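Local coordinates for putative Scyalone Dehydratase (Novosphingobium aromaticivorans DSM 12444, PDB 3EF8), which is of uncharacterised function but belongs to the SnoaL-like, NTF2-type fold family and is probably a dehydratase resembling scytalone dehydratase, at residues 13-16 with 17-21. Numbering follows the deposited sequence.
Sequences IERM and MFDYS
D19 OD1 is gripped by two arginines: R15, one helical turn earlier, and R90 of the second subunit. The R15 bond, 3.0 Å from NE to OD1, is part of an i to i+4 salt bridge, a worked example of two residues paired within a helix, each of which also pairs with a charge of the second subunit. NE comes to OD1 on its syn side, tilted 26° from the carboxylate plane, and OD1 lies at the edge of the guanidinium, near the plane of that group, while the carboxylate is turned 84° against it. R15 starts away from D19, with CG anti to the backbone N, and the bend at chi2 (52°) brings CD and NE back alongside the carboxylate, toward OD1. Its NH1 reaches D80 of the second subunit and a triethylene glycol, probably from the crystallisation liquor.

Backbone bonds of the same i to i+4 spacing accompany it, D19 N to R15 O at 2.7 Å among them. F18 lays one ring face over the E14 carbonyl that also accepts the bond from F18 N, E14 O standing 3.1 Å above the ring plane and offset toward the rim, while F18 CE2 meets E14 CB at 4.0 Å. With an alanine at F18, the E14 carbonyl would probably lose its ring cover and a gap would open against I77 of strand 67-81 and C78 of the second subunit. Elsewhere round the helix, I13 CG2 and M17 SE, side by side, touch at 3.9 Å.

Helix 3-25 thus shows two characters: I13, M16 and M17 pack onto strands 86-99, 106-119 and 122-136 of the curved NTF2-type sheet, whereas R15 and D19 face the second subunit and E14 pairs with R11 of the third.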
loop_
_atom_site.group_PDB
_atom_site.type_symbol
_atom_site.label_atom_id
_atom_site.label_comp_id
_atom_site.label_asym_id
_atom_site.label_seq_id
_atom_site.Cartn_x
_atom_site.Cartn_y
_atom_site.Cartn_z
ATOM N N ILE A 13 -12.912 9.829 0.399
ATOM C CA ILE A 13 -13.017 8.824 -0.660
ATOM C C ILE A 13 -12.101 7.641 -0.295
ATOM O O ILE A 13 -12.500 6.483 -0.367
ATOM C CB ILE A 13 -12.688 9.415 -2.057
ATOM C CG1 ILE A 13 -13.835 10.352 -2.471
ATOM C CG2 ILE A 13 -12.414 8.281 -3.086
ATOM C CD1 ILE A 13 -13.411 11.259 -3.619
ATOM N N GLU A 14 -10.867 7.954 0.079
ATOM C CA GLU A 14 -9.914 6.881 0.443
ATOM C C GLU A 14 -10.479 6.103 1.625
ATOM O O GLU A 14 -10.467 4.844 1.615
ATOM C CB GLU A 14 -8.573 7.478 0.797
ATOM C CG GLU A 14 -7.790 7.982 -0.404
ATOM C CD GLU A 14 -6.543 8.736 -0.120
ATOM O OE1 GLU A 14 -6.390 9.249 1.004
ATOM O OE2 GLU A 14 -5.724 8.873 -1.073
ATOM N N ARG A 15 -10.974 6.802 2.650
ATOM C CA ARG A 15 -11.589 6.132 3.791
ATOM C C ARG A 15 -12.702 5.170 3.368
ATOM O O ARG A 15 -12.813 4.045 3.894
ATOM C CB ARG A 15 -12.108 7.170 4.813
ATOM C CG ARG A 15 -12.847 6.612 5.992
ATOM C CD ARG A 15 -12.051 5.511 6.697
ATOM N NE ARG A 15 -12.708 5.062 7.917
ATOM C CZ ARG A 15 -12.612 5.671 9.098
ATOM N NH1 ARG A 15 -11.870 6.756 9.275
ATOM N NH2 ARG A 15 -13.291 5.157 10.112
HETATM N N MSE A 16 -13.545 5.610 2.446
HETATM C CA MSE A 16 -14.660 4.758 1.998
HETATM C C MSE A 16 -14.111 3.525 1.326
HETATM O O MSE A 16 -14.597 2.399 1.561
HETATM C CB MSE A 16 -15.597 5.560 1.088
HETATM C CG MSE A 16 -16.803 4.830 0.637
HETATM SE SE MSE A 16 -16.530 3.603 -0.844
HETATM C CE MSE A 16 -16.515 4.972 -2.294
HETATM N N MSE A 17 -13.081 3.702 0.501
HETATM C CA MSE A 17 -12.483 2.578 -0.214
HETATM C C MSE A 17 -11.876 1.570 0.773
HETATM O O MSE A 17 -11.937 0.355 0.543
HETATM C CB MSE A 17 -11.445 3.048 -1.215
HETATM C CG MSE A 17 -12.069 3.966 -2.317
HETATM SE SE MSE A 17 -10.774 4.757 -3.450
HETATM C CE MSE A 17 -10.058 3.215 -4.412
ATOM N N PHE A 18 -11.302 2.090 1.841
ATOM C CA PHE A 18 -10.706 1.251 2.868
ATOM C C PHE A 18 -11.761 0.586 3.690
ATOM O O PHE A 18 -11.643 -0.598 4.070
ATOM C CB PHE A 18 -9.766 2.040 3.763
ATOM C CG PHE A 18 -8.625 2.707 3.028
ATOM C CD1 PHE A 18 -8.131 2.190 1.829
ATOM C CD2 PHE A 18 -8.033 3.846 3.546
ATOM C CE1 PHE A 18 -7.066 2.823 1.142
ATOM C CE2 PHE A 18 -6.981 4.463 2.899
ATOM C CZ PHE A 18 -6.508 3.974 1.691
ATOM N N ASP A 19 -12.826 1.301 4.001
ATOM C CA ASP A 19 -13.944 0.677 4.706
ATOM C C ASP A 19 -14.514 -0.454 3.889
ATOM O O ASP A 19 -14.875 -1.528 4.394
ATOM C CB ASP A 19 -15.074 1.686 4.943
ATOM C CG ASP A 19 -14.759 2.701 6.032
ATOM O OD1 ASP A 19 -13.846 2.516 6.881
ATOM O OD2 ASP A 19 -15.475 3.742 6.066
ATOM N N TYR A 20 -14.603 -0.258 2.576
ATOM C CA TYR A 20 -15.059 -1.321 1.680
ATOM C C TYR A 20 -14.211 -2.592 1.778
ATOM O O TYR A 20 -14.702 -3.693 2.002
ATOM C CB TYR A 20 -15.136 -0.840 0.203
ATOM C CG TYR A 20 -15.454 -1.919 -0.804
ATOM C CD1 TYR A 20 -14.462 -2.722 -1.295
ATOM C CD2 TYR A 20 -16.746 -2.137 -1.244
ATOM C CE1 TYR A 20 -14.711 -3.749 -2.223
ATOM C CE2 TYR A 20 -17.000 -3.167 -2.175
ATOM C CZ TYR A 20 -15.970 -3.944 -2.639
ATOM O OH TYR A 20 -16.179 -4.991 -3.540
ATOM N N SER A 21 -12.898 -2.414 1.691
ATOM C CA SER A 21 -11.963 -3.549 1.730
ATOM C C SER A 21 -11.998 -4.230 3.087
ATOM O O SER A 21 -11.908 -5.458 3.168
ATOM C CB SER A 21 -10.570 -3.095 1.401
ATOM O OG SER A 21 -10.491 -2.900 0.022
#